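PDB 6QRL: hybrid kinase from Caulobacter vibrioides, which probably transfers ATP phosphate to protein histidine, is activated by cyclic di-GMP, and is represented here by the pseudo-receiver domain that binds this messenger. Local coordinates for residues V37-A40 with S41-G45; A104-V107 with A108-Q112. All coordinates share one frame; numbering follows the deposited sequence.

In the fold
Each contact is local, centred on one short helix of the pseudo-receiver domain, whose parallel sheet runs in the receiver order 2-1-3-4-5. Contact 1 (37-45) joins the loop residues V37 and D38 to helix 39-45, a surface element away from the annotated sites. Contact 2 (104-112) belongs to helix 103-111, is partly buried and carries part of the cyclic di-GMP pocket. Their centres are 21 Å apart, on opposite sides of the chain's centre, and their nearest atoms are about 13 Å apart, so they do not touch. Both use backbone bonds from residue i+4 to residue i, but contact 1 concentrates its polar chemistry in a capped N-terminus, whereas contact 2 combines a ligand-binding side with apolar i, i+4 side-chain pairs.

Contact 1 of 2, residues V37-A40 with S41-G45; sequences VDIA and SALAG
D38 and S41 meet at the start of helix 39-45, where the aspartate is the N-cap. Its OD1 accepts the backbone N-H of S41, with 2.9 Å from S41 N to D38 OD1 and an N-H...O angle of 159°; the donor arrives nearly along the carboxylate C-O axis. The hydroxyl of S41 comes to the same oxygen, S41 OG lying 2.9 Å from D38 OD1, but it is also 3.0 Å from D38 O. The single hydroxyl proton is not settled between the two.

Both side chains are placed for this by their first torsions: D38 CG (chi1 61°) and S41 OG (chi1 63°) each sit between their own backbone N and carbonyl carbon, which turns the carboxylate forward to S41 and the hydroxyl back to D38. V37 CG2 also lies 3.7 Å from S41 OG. With its carboxylate beside the opening N-H groups, D38 would probably be stabilised as an anion by the helix end.

Beyond the cap the backbone takes over. A42 N donates to D38 O at 3.0 Å, and L43 N to I39 O and A44 N to A40 O repeat the i+4 pattern of an alpha-helix. Apolar packing across the contact is thin: I39 CG2 and L43 CD1, one turn apart, approach to 4.3 Å.

Both side chains face the sheet. I39 touches I54 and L43 touches L52 on strand 51-55, and both lean on P68 of a loop, while S41 and A42 rest on A36 of strand 32-36. Helix 39-45 follows edge strand 32-36 after a two-residue link, in the beta-alpha alternation of the receiver fold.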
ATOM      1  N   VAL A  37       1.853  11.647   1.377  1.00 32.07           N
ATOM      2  CA  VAL A  37       1.764  12.108  -0.045  1.00 34.24           C
ATOM      3  C   VAL A  37       2.595  11.221  -0.975  1.00 34.55           C
ATOM      4  O   VAL A  37       2.377  11.310  -2.175  1.00 33.27           O
ATOM      5  CB  VAL A  37       2.178  13.577  -0.249  1.00 36.49           C
ATOM      6  CG1 VAL A  37       1.185  14.511   0.381  1.00 39.11           C
ATOM      7  CG2 VAL A  37       3.615  13.844   0.185  1.00 37.81           C
ATOM      8  N   ASP A  38       3.541  10.426  -0.466  1.00 34.05           N
ATOM      9  CA  ASP A  38       4.436   9.613  -1.353  1.00 35.40           C
ATOM     10  C   ASP A  38       5.089   8.487  -0.547  1.00 33.92           C
ATOM     11  O   ASP A  38       4.859   8.418   0.667  1.00 34.81           O
ATOM     12  CB  ASP A  38       5.457  10.480  -2.101  1.00 37.70           C
ATOM     13  CG  ASP A  38       6.426  11.252  -1.227  1.00 40.80           C
ATOM     14  OD1 ASP A  38       6.654  10.857  -0.066  1.00 42.61           O
ATOM     15  OD2 ASP A  38       6.993  12.223  -1.739  1.00 43.66           O
ATOM     16  N   ILE A  39       5.897   7.648  -1.175  1.00 33.10           N
ATOM     17  CA  ILE A  39       6.510   6.480  -0.489  1.00 34.32           C
ATOM     18  C   ILE A  39       7.467   6.951   0.617  1.00 35.83           C
ATOM     19  O   ILE A  39       7.344   6.425   1.740  1.00 36.98           O
ATOM     20  CB  ILE A  39       7.188   5.557  -1.514  1.00 34.11           C
ATOM     21  CG1 ILE A  39       6.153   4.974  -2.486  1.00 34.64           C
ATOM     22  CG2 ILE A  39       7.976   4.491  -0.783  1.00 33.98           C
ATOM     23  CD1 ILE A  39       6.754   4.305  -3.705  1.00 35.00           C
ATOM     24  N   ALA A  40       8.370   7.895   0.347  1.00 37.42           N
ATOM     25  CA  ALA A  40       9.313   8.376   1.392  1.00 38.70           C
ATOM     26  C   ALA A  40       8.513   8.850   2.621  1.00 38.23           C
ATOM     27  O   ALA A  40       8.837   8.430   3.727  1.00 37.00           O
ATOM     28  CB  ALA A  40      10.254   9.439   0.865  1.00 40.67           C
ATOM     29  N   SER A  41       7.438   9.627   2.456  1.00 37.30           N
ATOM     30  CA  SER A  41       6.706  10.209   3.607  1.00 38.56           C
ATOM     31  C   SER A  41       5.926   9.104   4.335  1.00 37.49           C
ATOM     32  O   SER A  41       5.774   9.163   5.558  1.00 36.56           O
ATOM     33  CB  SER A  41       5.861  11.394   3.173  1.00 40.84           C
ATOM     34  OG  SER A  41       4.861  10.981   2.240  1.00 42.51           O
ATOM     35  N   ALA A  42       5.476   8.071   3.630  1.00 36.26           N
ATOM     36  CA  ALA A  42       4.827   6.878   4.222  1.00 35.22           C
ATOM     37  C   ALA A  42       5.836   6.110   5.090  1.00 37.16           C
ATOM     38  O   ALA A  42       5.480   5.735   6.210  1.00 40.16           O
ATOM     39  CB  ALA A  42       4.259   6.013   3.124  1.00 34.01           C
ATOM     40  N   LEU A  43       7.068   5.932   4.630  1.00 37.97           N
ATOM     41  CA  LEU A  43       8.125   5.250   5.423  1.00 40.23           C
ATOM     42  C   LEU A  43       8.451   6.085   6.667  1.00 42.20           C
ATOM     43  O   LEU A  43       8.618   5.497   7.729  1.00 42.70           O
ATOM     44  CB  LEU A  43       9.367   5.021   4.558  1.00 40.60           C
ATOM     45  CG  LEU A  43       9.215   3.975   3.444  1.00 41.25           C
ATOM     46  CD1 LEU A  43      10.514   3.861   2.647  1.00 41.82           C
ATOM     47  CD2 LEU A  43       8.811   2.614   3.987  1.00 40.77           C
ATOM     48  N   ALA A  44       8.512   7.409   6.556  1.00 41.63           N
ATOM     49  CA  ALA A  44       8.908   8.288   7.684  1.00 42.70           C
ATOM     50  C   ALA A  44       7.762   8.382   8.694  1.00 42.66           C
ATOM     51  O   ALA A  44       8.061   8.586   9.847  1.00 44.01           O
ATOM     52  CB  ALA A  44       9.319   9.647   7.184  1.00 42.96           C
ATOM     53  N   GLY A  45       6.498   8.252   8.277  1.00 41.02           N
ATOM     54  CA  GLY A  45       5.329   8.619   9.100  1.00 42.98           C
ATOM     55  C   GLY A  45       4.580   7.419   9.673  1.00 42.14           C
ATOM     56  O   GLY A  45       3.710   7.614  10.563  1.00 42.33           O
TER

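Contact 2 of 2, residues A104-V107 with A108-Q112; sequences ASLV and AQVLQ. With C2E (9,9'-[(2R,3R,3aS,5S,7aR,9R,10R,10aS,12S,14aR)-3,5,10,12-tetrahydroxy-5,12-dioxidooctahydro-2H,7H-difuro[3,2-d:3',2'-j][1,3,7,9,2,8]tetraoxadiphosphacyclododecine-2,9-diyl]bis(2-amino-1,9-dihydro-6H-purin-6-one)), chain C.
S105 and Q109, one turn apart, reach the two guanines of one cyclic di-GMP in different ways. S105 OG donates to N71 of the first guanine at 2.8 Å; with OG anti to the carbonyl carbon (chi1 -69°), the hydroxyl leaves the helix toward that nitrogen. Q109 instead lays its amide over the second guanine, the two planes nearly parallel by their coordinates, with NE2 3.4 Å from N1 of the base. The glutamine chain bends at chi2 (-57°) to present that flat group. A water ties the pair together: it accepts from Q109 NE2 at 3.1 Å and gives a weak bond to S105 O.

S105 O is also the acceptor for Q109 N, at 3.0 Å, one of four i+4 backbone bonds joining 104-107 to 108-112. Away from the ligand the helix carries apolar i, i+4 side-chain pairs. L106 and V110 lie alongside one another, CD2 of the leucine 3.9 Å from CG2 of the valine, and V107 CG1 meets L111 CD1 at 4.0 Å in the same manner.

Y96, P100 and R102 add further hydrogen bonds to the ligand. Helix 103-111, the last of the fold, sets S105 and Q109 against L97 of edge strand 95-98, L106 and V110 against L53 of strand 51-55, and L106 also against T22 and Q25 of helix 16-28.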
ATOM      1  N   ALA A 104     -14.028  -4.596   1.605  1.00 37.88           N
ATOM      2  CA  ALA A 104     -13.755  -6.045   1.783  1.00 38.99           C
ATOM      3  C   ALA A 104     -12.452  -6.435   1.065  1.00 36.90           C
ATOM      4  O   ALA A 104     -11.718  -7.279   1.584  1.00 34.47           O
ATOM      5  CB  ALA A 104     -14.924  -6.876   1.292  1.00 39.07           C
ATOM      6  N   SER A 105     -12.174  -5.829  -0.091  1.00 35.79           N
ATOM      7  CA  SER A 105     -10.973  -6.133  -0.902  1.00 34.55           C
ATOM      8  C   SER A 105      -9.751  -5.556  -0.196  1.00 34.61           C
ATOM      9  O   SER A 105      -8.709  -6.241  -0.143  1.00 32.39           O
ATOM     10  CB  SER A 105     -11.108  -5.622  -2.299  1.00 34.99           C
ATOM     11  OG  SER A 105     -12.090  -6.336  -3.026  1.00 34.09           O
ATOM     12  N   LEU A 106      -9.876  -4.328   0.311  1.00 34.68           N
ATOM     13  CA  LEU A 106      -8.785  -3.658   1.062  1.00 35.49           C
ATOM     14  C   LEU A 106      -8.401  -4.554   2.248  1.00 34.48           C
ATOM     15  O   LEU A 106      -7.205  -4.866   2.404  1.00 32.55           O
ATOM     16  CB  LEU A 106      -9.249  -2.268   1.513  1.00 37.67           C
ATOM     17  CG  LEU A 106      -8.192  -1.441   2.255  1.00 39.17           C
ATOM     18  CD1 LEU A 106      -8.486   0.056   2.123  1.00 40.47           C
ATOM     19  CD2 LEU A 106      -8.124  -1.852   3.722  1.00 40.45           C
ATOM     20  N   VAL A 107      -9.395  -4.993   3.017  1.00 36.20           N
ATOM     21  CA  VAL A 107      -9.185  -5.867   4.205  1.00 37.48           C
ATOM     22  C   VAL A 107      -8.443  -7.152   3.795  1.00 38.38           C
ATOM     23  O   VAL A 107      -7.451  -7.497   4.443  1.00 38.47           O
ATOM     24  CB  VAL A 107     -10.537  -6.169   4.885  1.00 39.23           C
ATOM     25  CG1 VAL A 107     -10.415  -7.277   5.910  1.00 41.53           C
ATOM     26  CG2 VAL A 107     -11.115  -4.897   5.511  1.00 39.48           C
ATOM     27  N   ALA A 108      -8.907  -7.865   2.771  1.00 38.22           N
ATOM     28  CA  ALA A 108      -8.288  -9.127   2.314  1.00 38.40           C
ATOM     29  C   ALA A 108      -6.832  -8.863   1.904  1.00 37.08           C
ATOM     30  O   ALA A 108      -5.984  -9.621   2.351  1.00 37.15           O
ATOM     31  CB  ALA A 108      -9.092  -9.737   1.189  1.00 38.65           C
ATOM     32  N   GLN A 109      -6.515  -7.806   1.134  1.00 36.47           N
ATOM     33  CA  GLN A 109      -5.118  -7.614   0.648  1.00 35.61           C
ATOM     34  C   GLN A 109      -4.192  -7.167   1.796  1.00 36.45           C
ATOM     35  O   GLN A 109      -3.011  -7.528   1.773  1.00 36.42           O
ATOM     36  CB  GLN A 109      -5.072  -6.655  -0.531  1.00 35.98           C
ATOM     37  CG  GLN A 109      -5.679  -7.244  -1.800  1.00 35.79           C
ATOM     38  CD  GLN A 109      -5.030  -8.535  -2.232  1.00 37.08           C
ATOM     39  OE1 GLN A 109      -3.801  -8.632  -2.288  1.00 39.51           O
ATOM     40  NE2 GLN A 109      -5.856  -9.536  -2.533  1.00 35.73           N
ATOM     41  N   VAL A 110      -4.705  -6.441   2.785  1.00 34.38           N
ATOM     42  CA  VAL A 110      -3.912  -6.055   3.981  1.00 35.38           C
ATOM     43  C   VAL A 110      -3.653  -7.299   4.840  1.00 37.89           C
ATOM     44  O   VAL A 110      -2.484  -7.490   5.250  1.00 36.24           O
ATOM     45  CB  VAL A 110      -4.625  -4.937   4.760  1.00 36.39           C
ATOM     46  CG1 VAL A 110      -3.934  -4.688   6.088  1.00 37.92           C
ATOM     47  CG2 VAL A 110      -4.697  -3.652   3.922  1.00 36.24           C
ATOM     48  N   LEU A 111      -4.675  -8.128   5.084  1.00 38.17           N
ATOM     49  CA  LEU A 111      -4.510  -9.353   5.928  1.00 43.04           C
ATOM     50  C   LEU A 111      -3.522 -10.334   5.289  1.00 43.10           C
ATOM     51  O   LEU A 111      -2.794 -10.977   6.059  1.00 44.40           O
ATOM     52  CB  LEU A 111      -5.856 -10.046   6.160  1.00 43.70           C
ATOM     53  CG  LEU A 111      -6.830  -9.275   7.048  1.00 45.83           C
ATOM     54  CD1 LEU A 111      -8.023 -10.151   7.439  1.00 46.46           C
ATOM     55  CD2 LEU A 111      -6.147  -8.732   8.306  1.00 46.41           C
ATOM     56  N   GLN A 112      -3.471 -10.429   3.958  1.00 41.70           N
ATOM     57  CA  GLN A 112      -2.680 -11.459   3.233  1.00 43.00           C
ATOM     58  C   GLN A 112      -1.337 -10.902   2.757  1.00 39.96           C
ATOM     59  O   GLN A 112      -0.627 -11.652   2.084  1.00 37.87           O
ATOM     60  CB  GLN A 112      -3.446 -11.957   2.001  1.00 44.47           C
ATOM     61  CG  GLN A 112      -4.783 -12.617   2.333  1.00 49.40           C
ATOM     62  CD  GLN A 112      -5.656 -12.803   1.107  1.00 52.54           C
ATOM     63  OE1 GLN A 112      -5.225 -12.618  -0.040  1.00 55.69           O
ATOM     64  NE2 GLN A 112      -6.906 -13.166   1.340  1.00 52.01           N
TER
HETATM   65  P1  C2E C 401     -10.155  -9.279 -10.567  1.00 45.60           P
HETATM   66  O2P C2E C 401      -9.399  -8.026 -10.188  1.00 42.35           O
HETATM   67  O1P C2E C 401      -9.796 -10.009 -11.826  1.00 46.55           O
HETATM   68  O5' C2E C 401      -9.866 -10.314  -9.380  1.00 46.13           O
HETATM   69  C5' C2E C 401     -10.233 -11.683  -9.567  1.00 48.76           C
HETATM   70  C4' C2E C 401      -9.846 -12.421  -8.321  1.00 49.19           C
HETATM   71  O4' C2E C 401      -8.411 -12.460  -8.208  1.00 49.60           O
HETATM   72  C3' C2E C 401     -10.300 -11.767  -7.026  1.00 50.63           C
HETATM   73  O3' C2E C 401     -11.671 -12.157  -6.838  1.00 51.01           O
HETATM   74  C2' C2E C 401      -9.284 -12.320  -6.001  1.00 50.82           C
HETATM   75  O2' C2E C 401      -9.819 -13.387  -5.247  1.00 51.47           O
HETATM   76  C1' C2E C 401      -8.096 -12.762  -6.866  1.00 51.24           C
HETATM   77  N9  C2E C 401      -6.823 -12.090  -6.601  1.00 51.45           N
HETATM   78  C8  C2E C 401      -5.580 -12.663  -6.731  1.00 50.17           C
HETATM   79  N7  C2E C 401      -4.601 -11.818  -6.512  1.00 49.44           N
HETATM   80  C5  C2E C 401      -5.231 -10.611  -6.245  1.00 45.29           C
HETATM   81  C6  C2E C 401      -4.681  -9.345  -5.936  1.00 42.72           C
HETATM   82  O6  C2E C 401      -3.495  -9.016  -5.878  1.00 41.11           O
HETATM   83  N1  C2E C 401      -5.674  -8.385  -5.747  1.00 42.09           N
HETATM   84  C2  C2E C 401      -7.029  -8.610  -5.820  1.00 42.64           C
HETATM   85  N2  C2E C 401      -7.823  -7.548  -5.607  1.00 42.44           N
HETATM   86  N3  C2E C 401      -7.555  -9.803  -6.108  1.00 45.19           N
HETATM   87  C4  C2E C 401      -6.604 -10.756  -6.305  1.00 47.55           C
HETATM   88  P11 C2E C 401     -12.627 -11.073  -6.141  1.00 47.66           P
HETATM   89  O21 C2E C 401     -11.837 -10.523  -4.991  1.00 48.11           O
HETATM   90  O11 C2E C 401     -13.955 -11.722  -5.883  1.00 50.94           O
HETATM   91  O5A C2E C 401     -12.861  -9.950  -7.260  1.00 45.68           O
HETATM   92  C5A C2E C 401     -13.760 -10.176  -8.387  1.00 45.60           C
HETATM   93  C4A C2E C 401     -13.766  -8.949  -9.265  1.00 44.32           C
HETATM   94  O4A C2E C 401     -14.487  -7.884  -8.598  1.00 43.63           O
HETATM   95  C3A C2E C 401     -12.404  -8.337  -9.575  1.00 42.98           C
HETATM   96  O3A C2E C 401     -11.763  -9.082 -10.621  1.00 46.44           O
HETATM   97  C2A C2E C 401     -12.793  -6.907  -9.940  1.00 42.60           C
HETATM   98  O2A C2E C 401     -13.336  -6.675 -11.215  1.00 47.39           O
HETATM   99  C1A C2E C 401     -13.912  -6.632  -8.935  1.00 42.47           C
HETATM  100  N91 C2E C 401     -13.385  -6.014  -7.733  1.00 37.04           N
HETATM  101  C81 C2E C 401     -12.827  -6.693  -6.680  1.00 36.15           C
HETATM  102  N71 C2E C 401     -12.363  -5.903  -5.741  1.00 35.73           N
HETATM  103  C51 C2E C 401     -12.629  -4.628  -6.218  1.00 35.41           C
HETATM  104  C61 C2E C 401     -12.361  -3.377  -5.620  1.00 35.99           C
HETATM  105  O61 C2E C 401     -11.751  -3.156  -4.564  1.00 36.49           O
HETATM  106  N11 C2E C 401     -12.812  -2.329  -6.428  1.00 36.74           N
HETATM  107  C21 C2E C 401     -13.448  -2.467  -7.640  1.00 35.67           C
HETATM  108  N21 C2E C 401     -13.822  -1.322  -8.234  1.00 35.57           N
HETATM  109  N31 C2E C 401     -13.679  -3.642  -8.220  1.00 34.90           N
HETATM  110  C41 C2E C 401     -13.262  -4.676  -7.449  1.00 36.18           C
HETATM  111  O   HOH W   1      -8.866  -8.725  -2.447  1.00 51.57           O